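Local atomic coordinates of aldehyde dehydrogenase (Trypanosoma brucei, PDB entry 5MYP), a protein that probably oxidises aldehydes to carboxylic acids with NAD+ as the electron acceptor. Residues L47-E52 / T164-K169; T54-K59 / A160-K165; L78-E83 / Y129-I134. All coordinates share one frame; numbering follows the deposited sequence. Where two conformers were deposited one is given.

Contact 1 of 3, residues L47-E52 / T164-K169; sequences LNLVEE and TKLLPK
Leu49 reaches from helix 36-52 into the angle between Leu166 and Leu167 of helix 157-170, and its two methyls divide the work. CD1 lies 3.5 Å from CB of Leu166, close to the helix backbone, while CD2 sits 3.5 Å from CD1 of Leu167. With its CG anti to the backbone N (chi1 168°), Leu49 extends toward helix 157-170, and its fork straddles two successive residues there. Leu167 starts off beside the interface and bends in: its CG is likewise anti to N (chi1 -171°), which carries CD1 over to Leu49. Leu166 turns its CB toward Leu49, whereas its CD1 stays 4.2 Å from CD1 of Leu49, so it meets the incoming leucine mainly with the base of its side chain. The nearest CA pair is Leu49 and Leu167, 7.1 Å apart. Leu49 also rests on Leu163 and Tyr170 of helix 157-170. The end of helix 36-52 is thus packed on helix 157-170, which in turn lies on strand 176-178 through Leu167 against Val176 and Ile178. Between the two segments themselves all three touching side chains are buried leucines, so this joint rests on shape fit and dispersion, without directional polar bonds.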
ATOM      1  N   LEU A  47       1.789  24.218 -13.453  1.00 16.38           N
ATOM      2  CA  LEU A  47       1.888  24.226 -14.919  1.00 16.71           C
ATOM      3  C   LEU A  47       2.640  25.471 -15.393  1.00 16.79           C
ATOM      4  O   LEU A  47       3.552  25.369 -16.222  1.00 16.46           O
ATOM      5  CB  LEU A  47       0.505  24.163 -15.578  1.00 16.92           C
ATOM      6  CG  LEU A  47       0.419  24.199 -17.107  1.00 17.14           C
ATOM      7  CD1 LEU A  47       1.243  23.094 -17.732  1.00 17.35           C
ATOM      8  CD2 LEU A  47      -1.035  24.086 -17.539  1.00 17.66           C
ATOM      9  N   ASN A  48       2.271  26.631 -14.843  1.00 17.28           N
ATOM     10  CA  ASN A  48       2.973  27.888 -15.143  1.00 17.66           C
ATOM     11  C   ASN A  48       4.449  27.828 -14.736  1.00 17.55           C
ATOM     12  O   ASN A  48       5.308  28.305 -15.476  1.00 17.35           O
ATOM     13  CB  ASN A  48       2.290  29.094 -14.475  1.00 18.16           C
ATOM     14  CG  ASN A  48       0.873  29.343 -14.983  1.00 18.76           C
ATOM     15  OD1 ASN A  48       0.086  30.039 -14.330  1.00 19.33           O
ATOM     16  ND2 ASN A  48       0.539  28.782 -16.141  1.00 18.86           N
ATOM     17  N   LEU A  49       4.742  27.235 -13.576  1.00 17.55           N
ATOM     18  CA  LEU A  49       6.133  27.007 -13.133  1.00 17.64           C
ATOM     19  C   LEU A  49       6.955  26.292 -14.208  1.00 17.57           C
ATOM     20  O   LEU A  49       8.064  26.718 -14.534  1.00 17.17           O
ATOM     21  CB  LEU A  49       6.172  26.204 -11.822  1.00 17.92           C
ATOM     22  CG  LEU A  49       7.507  25.614 -11.341  1.00 18.17           C
ATOM     23  CD1 LEU A  49       8.502  26.706 -11.016  1.00 18.52           C
ATOM     24  CD2 LEU A  49       7.303  24.730 -10.123  1.00 18.34           C
ATOM     25  N   VAL A  50       6.399  25.215 -14.757  1.00 17.70           N
ATOM     26  CA  VAL A  50       7.094  24.417 -15.769  1.00 18.07           C
ATOM     27  C   VAL A  50       7.175  25.170 -17.101  1.00 18.38           C
ATOM     28  O   VAL A  50       8.259  25.298 -17.670  1.00 18.43           O
ATOM     29  CB  VAL A  50       6.433  23.033 -15.955  1.00 18.01           C
ATOM     30  CG1 VAL A  50       7.087  22.262 -17.103  1.00 18.15           C
ATOM     31  CG2 VAL A  50       6.526  22.223 -14.654  1.00 18.04           C
ATOM     32  N   GLU A  51       6.036  25.671 -17.579  1.00 19.07           N
ATOM     33  CA  GLU A  51       5.962  26.313 -18.903  1.00 19.79           C
ATOM     34  C   GLU A  51       6.721  27.642 -19.000  1.00 19.66           C
ATOM     35  O   GLU A  51       7.424  27.876 -19.983  1.00 19.54           O
ATOM     36  CB  GLU A  51       4.506  26.513 -19.331  1.00 20.61           C
ATOM     37  CG  GLU A  51       3.781  25.215 -19.644  1.00 21.45           C
ATOM     38  CD  GLU A  51       2.406  25.440 -20.257  1.00 22.30           C
ATOM     39  OE1 GLU A  51       1.747  26.454 -19.934  1.00 23.57           O
ATOM     40  OE2 GLU A  51       1.975  24.594 -21.066  1.00 23.17           O
ATOM     41  N   GLU A  52       6.584  28.499 -17.991  1.00 19.46           N
ATOM     42  CA  GLU A  52       7.270  29.802 -17.989  1.00 19.42           C
ATOM     43  C   GLU A  52       8.784  29.683 -17.835  1.00 19.14           C
ATOM     44  O   GLU A  52       9.512  30.580 -18.257  1.00 19.05           O
ATOM     45  CB  GLU A  52       6.726  30.721 -16.886  1.00 19.67           C
ATOM     46  CG  GLU A  52       5.270  31.110 -17.071  1.00 19.74           C
ATOM     47  CD  GLU A  52       4.715  31.941 -15.929  1.00 19.91           C
ATOM     48  OE1 GLU A  52       5.482  32.427 -15.069  1.00 19.63           O
ATOM     49  OE2 GLU A  52       3.482  32.112 -15.895  1.00 20.67           O
ATOM     50  N   THR A 164      14.123  25.425  -6.122  1.00 15.34           N
ATOM     51  CA  THR A 164      13.994  26.064  -4.809  1.00 15.81           C
ATOM     52  C   THR A 164      13.742  27.572  -4.947  1.00 16.00           C
ATOM     53  O   THR A 164      12.915  28.121  -4.231  1.00 15.66           O
ATOM     54  CB  THR A 164      15.229  25.779  -3.928  1.00 15.82           C
ATOM     55  OG1 THR A 164      15.335  24.359  -3.719  1.00 16.02           O
ATOM     56  CG2 THR A 164      15.133  26.477  -2.578  1.00 15.82           C
ATOM     57  N   LYS A 165      14.430  28.219  -5.882  1.00 16.45           N
ATOM     58  CA  LYS A 165      14.204  29.639  -6.179  1.00 17.06           C
ATOM     59  C   LYS A 165      12.793  29.893  -6.743  1.00 16.94           C
ATOM     60  O   LYS A 165      12.096  30.805  -6.291  1.00 16.76           O
ATOM     61  CB  LYS A 165      15.264  30.157  -7.164  1.00 17.85           C
ATOM     62  CG  LYS A 165      15.140  31.645  -7.495  1.00 18.69           C
ATOM     63  CD  LYS A 165      16.111  32.102  -8.572  1.00 19.39           C
ATOM     64  CE  LYS A 165      15.606  33.375  -9.244  1.00 19.80           C
ATOM     65  NZ  LYS A 165      16.644  34.074 -10.056  1.00 20.45           N
ATOM     66  N   LEU A 166      12.379  29.081  -7.715  1.00 16.83           N
ATOM     67  CA  LEU A 166      11.140  29.337  -8.466  1.00 16.89           C
ATOM     68  C   LEU A 166       9.861  28.915  -7.753  1.00 17.09           C
ATOM     69  O   LEU A 166       8.862  29.616  -7.842  1.00 16.51           O
ATOM     70  CB  LEU A 166      11.186  28.665  -9.842  1.00 16.81           C
ATOM     71  CG  LEU A 166      12.169  29.240 -10.860  1.00 16.84           C
ATOM     72  CD1 LEU A 166      12.207  28.344 -12.085  1.00 16.94           C
ATOM     73  CD2 LEU A 166      11.799  30.661 -11.257  1.00 17.05           C
ATOM     74  N   LEU A 167       9.889  27.778  -7.057  1.00 17.63           N
ATOM     75  CA  LEU A 167       8.660  27.167  -6.528  1.00 18.13           C
ATOM     76  C   LEU A 167       7.812  28.093  -5.628  1.00 17.95           C
ATOM     77  O   LEU A 167       6.596  28.178  -5.833  1.00 17.28           O
ATOM     78  CB  LEU A 167       8.964  25.828  -5.824  1.00 18.69           C
ATOM     79  CG  LEU A 167       7.786  24.946  -5.397  1.00 19.39           C
ATOM     80  CD1 LEU A 167       6.964  24.524  -6.602  1.00 19.51           C
ATOM     81  CD2 LEU A 167       8.309  23.738  -4.632  1.00 19.84           C
ATOM     82  N   PRO A 168       8.445  28.816  -4.668  1.00 18.14           N
ATOM     83  CA  PRO A 168       7.689  29.767  -3.832  1.00 18.27           C
ATOM     84  C   PRO A 168       6.932  30.862  -4.599  1.00 18.11           C
ATOM     85  O   PRO A 168       5.926  31.362  -4.107  1.00 18.27           O
ATOM     86  CB  PRO A 168       8.764  30.396  -2.937  1.00 18.41           C
ATOM     87  CG  PRO A 168       9.859  29.401  -2.914  1.00 18.56           C
ATOM     88  CD  PRO A 168       9.866  28.785  -4.283  1.00 18.35           C
ATOM     89  N   LYS A 169       7.412  31.225  -5.784  1.00 17.97           N
ATOM     90  CA  LYS A 169       6.722  32.206  -6.631  1.00 17.97           C
ATOM     91  C   LYS A 169       5.427  31.673  -7.260  1.00 17.50           C
ATOM     92  O   LYS A 169       4.586  32.464  -7.679  1.00 17.45           O
ATOM     93  CB  LYS A 169       7.698  32.770  -7.673  1.00 18.56           C
ATOM     94  CG  LYS A 169       8.839  33.522  -6.982  1.00 19.01           C
ATOM     95  CD  LYS A 169       9.699  34.349  -7.922  1.00 19.42           C
ATOM     96  CE  LYS A 169      10.576  33.483  -8.801  1.00 19.61           C
ATOM     97  NZ  LYS A 169      11.569  34.327  -9.533  1.00 19.89           N
TER

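Contact 2 of 3, residues T54-K59 / A160-K165; sequences TDEFCK and AELLTK
Leu162 of helix 157-170 presses one methyl onto the backbone of helix 54-65: its CD2 lies 3.3 Å from Glu56 O. The same methyl is 3.6 Å from CD1 of the Phe57 ring, which it approaches obliquely. Here the packing is tight, and the leucine stem, with CG anti to the backbone N (chi1 -175°), points directly into it. Next along, Leu163 makes a slacker contact, its CD1 4.1 Å from CZ of Phe57. The other side faces solvent. There Glu56 lies along the edge of Leu162, its CB and CG on CD2 and its carboxylate end by CD1, with Glu56 CD 3.5 Å from Leu162 CD1. Glu56 was modelled in two conformers and this placing holds for one of them. Segments 54-59 and 160-165 run roughly antiparallel (151°), their axes 10.1 Å apart at closest. Away from the interface, Ala160 O takes two bonds, from Thr164 N and Thr164 OG1, which arrive from opposite faces of its carbonyl plane. The chemistry is thus lopsided: a buried leucine-phenylalanine seam gives cohesion, while the exposed glutamate forms a charged edge that is probably mobile.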
ATOM      1  N   THR A  54      10.692  26.723 -18.749  1.00 17.96           N
ATOM      2  CA  THR A  54      11.173  25.545 -19.489  1.00 18.18           C
ATOM      3  C   THR A  54      12.623  25.700 -19.958  1.00 18.48           C
ATOM      4  O   THR A  54      13.417  24.764 -19.816  1.00 18.04           O
ATOM      5  CB  THR A  54      10.245  25.201 -20.686  1.00 18.16           C
ATOM      6  OG1 THR A  54       9.026  24.637 -20.191  1.00 17.88           O
ATOM      7  CG2 THR A  54      10.890  24.193 -21.657  1.00 18.16           C
ATOM      8  N   ASP A  55      12.963  26.871 -20.508  1.00 18.98           N
ATOM      9  CA  ASP A  55      14.320  27.122 -21.011  1.00 19.43           C
ATOM     10  C   ASP A  55      15.380  27.018 -19.921  1.00 18.68           C
ATOM     11  O   ASP A  55      16.391  26.342 -20.107  1.00 17.94           O
ATOM     12  CB  ASP A  55      14.420  28.494 -21.688  1.00 20.66           C
ATOM     13  CG  ASP A  55      13.633  28.572 -22.996  1.00 21.89           C
ATOM     14  OD1 ASP A  55      13.193  27.531 -23.529  1.00 22.67           O
ATOM     15  OD2 ASP A  55      13.459  29.698 -23.502  1.00 23.67           O
ATOM     16  N   GLU A  56      15.137  27.681 -18.792  0.50 18.45           N
ATOM     17  CA  GLU A  56      16.081  27.676 -17.668  0.50 18.37           C
ATOM     18  C   GLU A  56      16.185  26.306 -16.979  0.50 17.99           C
ATOM     19  O   GLU A  56      17.268  25.927 -16.527  0.50 17.66           O
ATOM     20  CB  GLU A  56      15.714  28.759 -16.648  0.50 18.56           C
ATOM     21  CG  GLU A  56      16.903  29.248 -15.830  0.50 18.74           C
ATOM     22  CD  GLU A  56      16.558  30.398 -14.900  0.50 18.81           C
ATOM     23  OE1 GLU A  56      15.407  30.877 -14.939  0.50 19.03           O
ATOM     24  OE2 GLU A  56      17.441  30.824 -14.125  0.50 19.04           O
ATOM     25  N   PHE A  57      15.073  25.573 -16.902  1.00 17.72           N
ATOM     26  CA  PHE A  57      15.090  24.192 -16.361  1.00 17.70           C
ATOM     27  C   PHE A  57      15.929  23.249 -17.237  1.00 17.25           C
ATOM     28  O   PHE A  57      16.714  22.459 -16.715  1.00 16.62           O
ATOM     29  CB  PHE A  57      13.677  23.611 -16.179  1.00 17.73           C
ATOM     30  CG  PHE A  57      13.033  23.953 -14.859  1.00 17.88           C
ATOM     31  CD1 PHE A  57      13.667  23.656 -13.653  1.00 18.01           C
ATOM     32  CD2 PHE A  57      11.772  24.541 -14.821  1.00 17.96           C
ATOM     33  CE1 PHE A  57      13.071  23.968 -12.437  1.00 18.23           C
ATOM     34  CE2 PHE A  57      11.167  24.850 -13.608  1.00 18.08           C
ATOM     35  CZ  PHE A  57      11.819  24.558 -12.418  1.00 18.20           C
ATOM     36  N   CYS A  58      15.760  23.343 -18.557  1.00 17.44           N
ATOM     37  CA  CYS A  58      16.583  22.567 -19.496  1.00 17.70           C
ATOM     38  C   CYS A  58      18.074  22.884 -19.347  1.00 17.69           C
ATOM     39  O   CYS A  58      18.909  21.978 -19.406  1.00 17.11           O
ATOM     40  CB  CYS A  58      16.133  22.786 -20.944  1.00 17.75           C
ATOM     41  SG  CYS A  58      14.523  22.062 -21.320  1.00 18.66           S
ATOM     42  N   LYS A  59      18.395  24.162 -19.134  1.00 17.96           N
ATOM     43  CA  LYS A  59      19.781  24.590 -18.895  1.00 18.44           C
ATOM     44  C   LYS A  59      20.344  24.064 -17.571  1.00 17.52           C
ATOM     45  O   LYS A  59      21.501  23.645 -17.515  1.00 16.90           O
ATOM     46  CB  LYS A  59      19.889  26.120 -18.932  1.00 19.64           C
ATOM     47  CG  LYS A  59      19.677  26.717 -20.315  1.00 20.76           C
ATOM     48  CD  LYS A  59      20.958  26.693 -21.136  1.00 21.76           C
ATOM     49  CE  LYS A  59      21.871  27.866 -20.787  1.00 22.52           C
ATOM     50  NZ  LYS A  59      23.081  27.938 -21.657  1.00 23.06           N
ATOM     51  N   ALA A 160      18.068  21.627  -8.337  1.00 16.24           N
ATOM     52  CA  ALA A 160      17.591  21.868  -6.970  1.00 16.33           C
ATOM     53  C   ALA A 160      17.586  23.356  -6.619  1.00 16.42           C
ATOM     54  O   ALA A 160      16.636  23.841  -6.013  1.00 16.26           O
ATOM     55  CB  ALA A 160      18.439  21.100  -5.967  1.00 16.30           C
ATOM     56  N   GLU A 161      18.645  24.068  -7.003  1.00 16.49           N
ATOM     57  CA  GLU A 161      18.735  25.515  -6.774  1.00 16.64           C
ATOM     58  C   GLU A 161      17.619  26.261  -7.512  1.00 15.93           C
ATOM     59  O   GLU A 161      16.905  27.068  -6.915  1.00 15.25           O
ATOM     60  CB  GLU A 161      20.096  26.052  -7.224  1.00 17.24           C
ATOM     61  CG  GLU A 161      20.335  27.523  -6.884  1.00 18.01           C
ATOM     62  CD  GLU A 161      21.607  28.082  -7.498  1.00 18.82           C
ATOM     63  OE1 GLU A 161      21.929  27.734  -8.653  1.00 20.13           O
ATOM     64  OE2 GLU A 161      22.278  28.893  -6.834  1.00 19.95           O
ATOM     65  N   LEU A 162      17.480  25.984  -8.806  1.00 15.59           N
ATOM     66  CA  LEU A 162      16.469  26.650  -9.636  1.00 15.61           C
ATOM     67  C   LEU A 162      15.043  26.381  -9.144  1.00 15.44           C
ATOM     68  O   LEU A 162      14.237  27.303  -9.039  1.00 15.17           O
ATOM     69  CB  LEU A 162      16.605  26.229 -11.105  1.00 15.60           C
ATOM     70  CG  LEU A 162      15.688  26.933 -12.114  1.00 15.68           C
ATOM     71  CD1 LEU A 162      15.874  28.444 -12.080  1.00 15.97           C
ATOM     72  CD2 LEU A 162      15.930  26.399 -13.516  1.00 15.75           C
ATOM     73  N   LEU A 163      14.737  25.119  -8.857  1.00 15.52           N
ATOM     74  CA  LEU A 163      13.413  24.744  -8.348  1.00 15.47           C
ATOM     75  C   LEU A 163      13.124  25.399  -7.000  1.00 15.25           C
ATOM     76  O   LEU A 163      12.012  25.860  -6.760  1.00 14.84           O
ATOM     77  CB  LEU A 163      13.292  23.221  -8.216  1.00 15.88           C
ATOM     78  CG  LEU A 163      11.938  22.664  -7.755  1.00 16.06           C
ATOM     79  CD1 LEU A 163      10.818  23.034  -8.726  1.00 16.27           C
ATOM     80  CD2 LEU A 163      12.035  21.163  -7.580  1.00 16.18           C
ATOM     81  N   THR A 164      14.123  25.425  -6.122  1.00 15.34           N
ATOM     82  CA  THR A 164      13.994  26.064  -4.809  1.00 15.81           C
ATOM     83  C   THR A 164      13.742  27.572  -4.947  1.00 16.00           C
ATOM     84  O   THR A 164      12.915  28.121  -4.231  1.00 15.66           O
ATOM     85  CB  THR A 164      15.229  25.779  -3.928  1.00 15.82           C
ATOM     86  OG1 THR A 164      15.335  24.359  -3.719  1.00 16.02           O
ATOM     87  CG2 THR A 164      15.133  26.477  -2.578  1.00 15.82           C
ATOM     88  N   LYS A 165      14.430  28.219  -5.882  1.00 16.45           N
ATOM     89  CA  LYS A 165      14.204  29.639  -6.179  1.00 17.06           C
ATOM     90  C   LYS A 165      12.793  29.893  -6.743  1.00 16.94           C
ATOM     91  O   LYS A 165      12.096  30.805  -6.291  1.00 16.76           O
ATOM     92  CB  LYS A 165      15.264  30.157  -7.164  1.00 17.85           C
ATOM     93  CG  LYS A 165      15.140  31.645  -7.495  1.00 18.69           C
ATOM     94  CD  LYS A 165      16.111  32.102  -8.572  1.00 19.39           C
ATOM     95  CE  LYS A 165      15.606  33.375  -9.244  1.00 19.80           C
ATOM     96  NZ  LYS A 165      16.644  34.074 -10.056  1.00 20.45           N
TER

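Contact 3 of 3, residues L78-E83 / Y129-I134; sequences LPLRNE and YPLLLI
Leu80 of helix 69-95 inserts between Leu131 and Leu132: CD1 meets Leu131, while CG and CD2 face CD1 of Leu132. Leu80 CD1 is 3.7 Å from Leu131 CG, and Leu80 CG lies 3.9 Å from Leu132 CD1. That Leu132 methyl is shared, because Pro79 CB also stands 3.9 Å from Leu132 CD1, so one methyl bridges two successive residues of the helix. Leu132 gets there by turning inward: CG is anti to the backbone N (chi1 -178°), and CD1 ends up nearer the partner than the CB direction would suggest. The nearest CA pair is Leu80 and Leu132, 6.4 Å apart.

The second shell fixes the turn that presents the leucines. Glu76, one turn earlier on helix 69-95, accepts hydrogen bonds through OE1 from both Leu131 N and Leu132 N, tying the entrance of helix 132-143 to the helix it packs on. Further out, Glu83 bonds Gln136 NE2 through OE1 and Gly446 N through OE2, and Tyr129 OH is joined to Thr258 OG1. The side chain of Leu132 is about 10 Å from those of Cys259 and Glu223, both predicted active-site residues. Segment 129-134 is the loop and first turn of a beta-alpha-beta crossover, in which helix 132-143 joins parallel strands 110-124 and 147-151 in the Rossmann-like part of the aldehyde dehydrogenase fold.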
ATOM      1  N   LEU A  78       7.534  17.588 -21.209  1.00 17.12           N
ATOM      2  CA  LEU A  78       6.259  17.167 -21.806  1.00 17.54           C
ATOM      3  C   LEU A  78       5.437  16.211 -20.920  1.00 17.38           C
ATOM      4  O   LEU A  78       4.232  16.403 -20.793  1.00 16.65           O
ATOM      5  CB  LEU A  78       6.459  16.578 -23.217  1.00 18.07           C
ATOM      6  CG  LEU A  78       6.873  17.555 -24.325  1.00 18.47           C
ATOM      7  CD1 LEU A  78       7.149  16.789 -25.613  1.00 18.78           C
ATOM      8  CD2 LEU A  78       5.829  18.639 -24.554  1.00 18.63           C
ATOM      9  N   PRO A  79       6.077  15.188 -20.308  1.00 17.58           N
ATOM     10  CA  PRO A  79       5.343  14.352 -19.340  1.00 17.59           C
ATOM     11  C   PRO A  79       4.762  15.116 -18.146  1.00 17.69           C
ATOM     12  O   PRO A  79       3.654  14.810 -17.715  1.00 17.20           O
ATOM     13  CB  PRO A  79       6.402  13.349 -18.873  1.00 17.60           C
ATOM     14  CG  PRO A  79       7.291  13.200 -20.047  1.00 17.59           C
ATOM     15  CD  PRO A  79       7.366  14.571 -20.671  1.00 17.57           C
ATOM     16  N   LEU A  80       5.502  16.097 -17.628  1.00 18.20           N
ATOM     17  CA  LEU A  80       4.992  16.957 -16.555  1.00 18.61           C
ATOM     18  C   LEU A  80       3.790  17.792 -16.999  1.00 19.30           C
ATOM     19  O   LEU A  80       2.810  17.892 -16.267  1.00 18.67           O
ATOM     20  CB  LEU A  80       6.092  17.868 -15.998  1.00 18.49           C
ATOM     21  CG  LEU A  80       7.108  17.196 -15.068  1.00 18.39           C
ATOM     22  CD1 LEU A  80       8.220  18.169 -14.733  1.00 18.43           C
ATOM     23  CD2 LEU A  80       6.450  16.671 -13.797  1.00 18.51           C
ATOM     24  N   ARG A  81       3.872  18.382 -18.190  1.00 20.39           N
ATOM     25  CA  ARG A  81       2.754  19.151 -18.753  1.00 21.70           C
ATOM     26  C   ARG A  81       1.505  18.286 -18.903  1.00 20.93           C
ATOM     27  O   ARG A  81       0.413  18.689 -18.493  1.00 20.72           O
ATOM     28  CB  ARG A  81       3.135  19.758 -20.109  1.00 23.50           C
ATOM     29  CG  ARG A  81       2.130  20.761 -20.639  1.00 25.26           C
ATOM     30  CD  ARG A  81       2.495  21.219 -22.033  1.00 27.27           C
ATOM     31  NE  ARG A  81       2.147  20.206 -23.030  1.00 28.95           N
ATOM     32  CZ  ARG A  81       2.521  20.230 -24.311  1.00 30.62           C
ATOM     33  NH1 ARG A  81       3.285  21.214 -24.791  1.00 31.39           N
ATOM     34  NH2 ARG A  81       2.132  19.250 -25.125  1.00 31.32           N
ATOM     35  N   ASN A  82       1.678  17.093 -19.468  1.00 20.60           N
ATOM     36  CA  ASN A  82       0.574  16.142 -19.636  1.00 20.67           C
ATOM     37  C   ASN A  82      -0.013  15.690 -18.299  1.00 19.91           C
ATOM     38  O   ASN A  82      -1.223  15.512 -18.189  1.00 18.86           O
ATOM     39  CB  ASN A  82       1.022  14.918 -20.446  1.00 21.69           C
ATOM     40  CG  ASN A  82       1.391  15.265 -21.884  1.00 22.64           C
ATOM     41  OD1 ASN A  82       0.969  16.289 -22.426  1.00 23.45           O
ATOM     42  ND2 ASN A  82       2.193  14.409 -22.504  1.00 23.61           N
ATOM     43  N   GLU A  83       0.845  15.510 -17.293  1.00 19.24           N
ATOM     44  CA  GLU A  83       0.400  15.130 -15.944  1.00 19.41           C
ATOM     45  C   GLU A  83      -0.489  16.203 -15.317  1.00 18.99           C
ATOM     46  O   GLU A  83      -1.533  15.881 -14.754  1.00 18.55           O
ATOM     47  CB  GLU A  83       1.602  14.859 -15.029  1.00 19.89           C
ATOM     48  CG  GLU A  83       1.256  14.234 -13.679  1.00 20.33           C
ATOM     49  CD  GLU A  83       0.834  12.778 -13.766  1.00 20.97           C
ATOM     50  OE1 GLU A  83       1.018  12.134 -14.825  1.00 22.41           O
ATOM     51  OE2 GLU A  83       0.325  12.257 -12.752  1.00 21.04           O
ATOM     52  N   TYR A 129      16.479  12.112 -13.249  1.00 16.18           N
ATOM     53  CA  TYR A 129      15.495  12.991 -13.893  1.00 16.12           C
ATOM     54  C   TYR A 129      14.966  13.898 -12.785  1.00 16.00           C
ATOM     55  O   TYR A 129      13.902  13.646 -12.221  1.00 15.87           O
ATOM     56  CB  TYR A 129      14.391  12.185 -14.573  1.00 16.32           C
ATOM     57  CG  TYR A 129      14.926  11.327 -15.695  1.00 16.51           C
ATOM     58  CD1 TYR A 129      15.050  11.828 -16.995  1.00 16.53           C
ATOM     59  CD2 TYR A 129      15.343  10.025 -15.452  1.00 16.64           C
ATOM     60  CE1 TYR A 129      15.559  11.043 -18.017  1.00 16.73           C
ATOM     61  CE2 TYR A 129      15.853   9.231 -16.467  1.00 16.64           C
ATOM     62  CZ  TYR A 129      15.961   9.736 -17.747  1.00 16.78           C
ATOM     63  OH  TYR A 129      16.471   8.938 -18.750  1.00 17.02           O
ATOM     64  N   PRO A 130      15.743  14.945 -12.446  1.00 16.21           N
ATOM     65  CA  PRO A 130      15.547  15.664 -11.190  1.00 16.37           C
ATOM     66  C   PRO A 130      14.328  16.582 -11.125  1.00 16.50           C
ATOM     67  O   PRO A 130      13.943  16.967 -10.022  1.00 17.15           O
ATOM     68  CB  PRO A 130      16.845  16.464 -11.042  1.00 16.36           C
ATOM     69  CG  PRO A 130      17.296  16.700 -12.442  1.00 16.16           C
ATOM     70  CD  PRO A 130      16.863  15.505 -13.231  1.00 16.14           C
ATOM     71  N   LEU A 131      13.740  16.936 -12.270  1.00 16.53           N
ATOM     72  CA  LEU A 131      12.504  17.719 -12.282  1.00 16.53           C
ATOM     73  C   LEU A 131      11.285  16.795 -12.294  1.00 16.33           C
ATOM     74  O   LEU A 131      10.383  16.947 -11.472  1.00 16.09           O
ATOM     75  CB  LEU A 131      12.470  18.669 -13.484  1.00 16.83           C
ATOM     76  CG  LEU A 131      11.371  19.738 -13.464  1.00 16.92           C
ATOM     77  CD1 LEU A 131      11.543  20.675 -12.276  1.00 17.05           C
ATOM     78  CD2 LEU A 131      11.348  20.510 -14.778  1.00 17.02           C
ATOM     79  N   LEU A 132      11.269  15.841 -13.223  1.00 16.24           N
ATOM     80  CA  LEU A 132      10.168  14.876 -13.343  1.00 16.17           C
ATOM     81  C   LEU A 132       9.893  14.137 -12.036  1.00 16.16           C
ATOM     82  O   LEU A 132       8.754  14.082 -11.578  1.00 15.45           O
ATOM     83  CB  LEU A 132      10.473  13.847 -14.434  1.00 16.40           C
ATOM     84  CG  LEU A 132       9.400  12.792 -14.727  1.00 16.36           C
ATOM     85  CD1 LEU A 132       8.203  13.437 -15.400  1.00 16.46           C
ATOM     86  CD2 LEU A 132       9.970  11.664 -15.577  1.00 16.46           C
ATOM     87  N   LEU A 133      10.944  13.588 -11.435  1.00 16.37           N
ATOM     88  CA  LEU A 133      10.781  12.677 -10.301  1.00 16.91           C
ATOM     89  C   LEU A 133      10.653  13.372  -8.941  1.00 17.28           C
ATOM     90  O   LEU A 133      10.561  12.698  -7.912  1.00 18.10           O
ATOM     91  CB  LEU A 133      11.902  11.629 -10.306  1.00 17.10           C
ATOM     92  CG  LEU A 133      11.953  10.788 -11.590  1.00 17.09           C
ATOM     93  CD1 LEU A 133      13.105   9.797 -11.537  1.00 17.41           C
ATOM     94  CD2 LEU A 133      10.641  10.060 -11.856  1.00 17.37           C
ATOM     95  N   ILE A 134      10.647  14.708  -8.935  1.00 17.09           N
ATOM     96  CA  ILE A 134      10.214  15.488  -7.769  1.00 17.14           C
ATOM     97  C   ILE A 134       8.816  16.102  -8.008  1.00 16.43           C
ATOM     98  O   ILE A 134       7.954  16.024  -7.125  1.00 15.81           O
ATOM     99  CB  ILE A 134      11.292  16.535  -7.344  1.00 17.80           C
ATOM    100  CG1 ILE A 134      11.099  16.967  -5.885  1.00 18.51           C
ATOM    101  CG2 ILE A 134      11.323  17.749  -8.258  1.00 17.98           C
ATOM    102  CD1 ILE A 134      11.708  16.020  -4.877  1.00 18.60           C
TER

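From the N terminus, helices 36-52, 54-65 and 69-95 follow one another and supply the first segments of contacts 1, 2 and 3 in that order. Their partners come in reverse: contact 3 closes the shortest loop, through strand 110-124 to the start of helix 132-143, contact 2 spans it by ending on helix 157-170, and contact 1 encloses both by ending farther along that same helix. The three loops therefore nest without crossing. Contacts 1 and 2 share Thr164 and Lys165, and Phe57 touches both Leu49 and Leu166. Phe57 on Leu131 and Leu163 on Ile134 continue the apolar layer into contact 3, binding the N-terminal helices to those flanking the parallel strands 110-124 and 147-151.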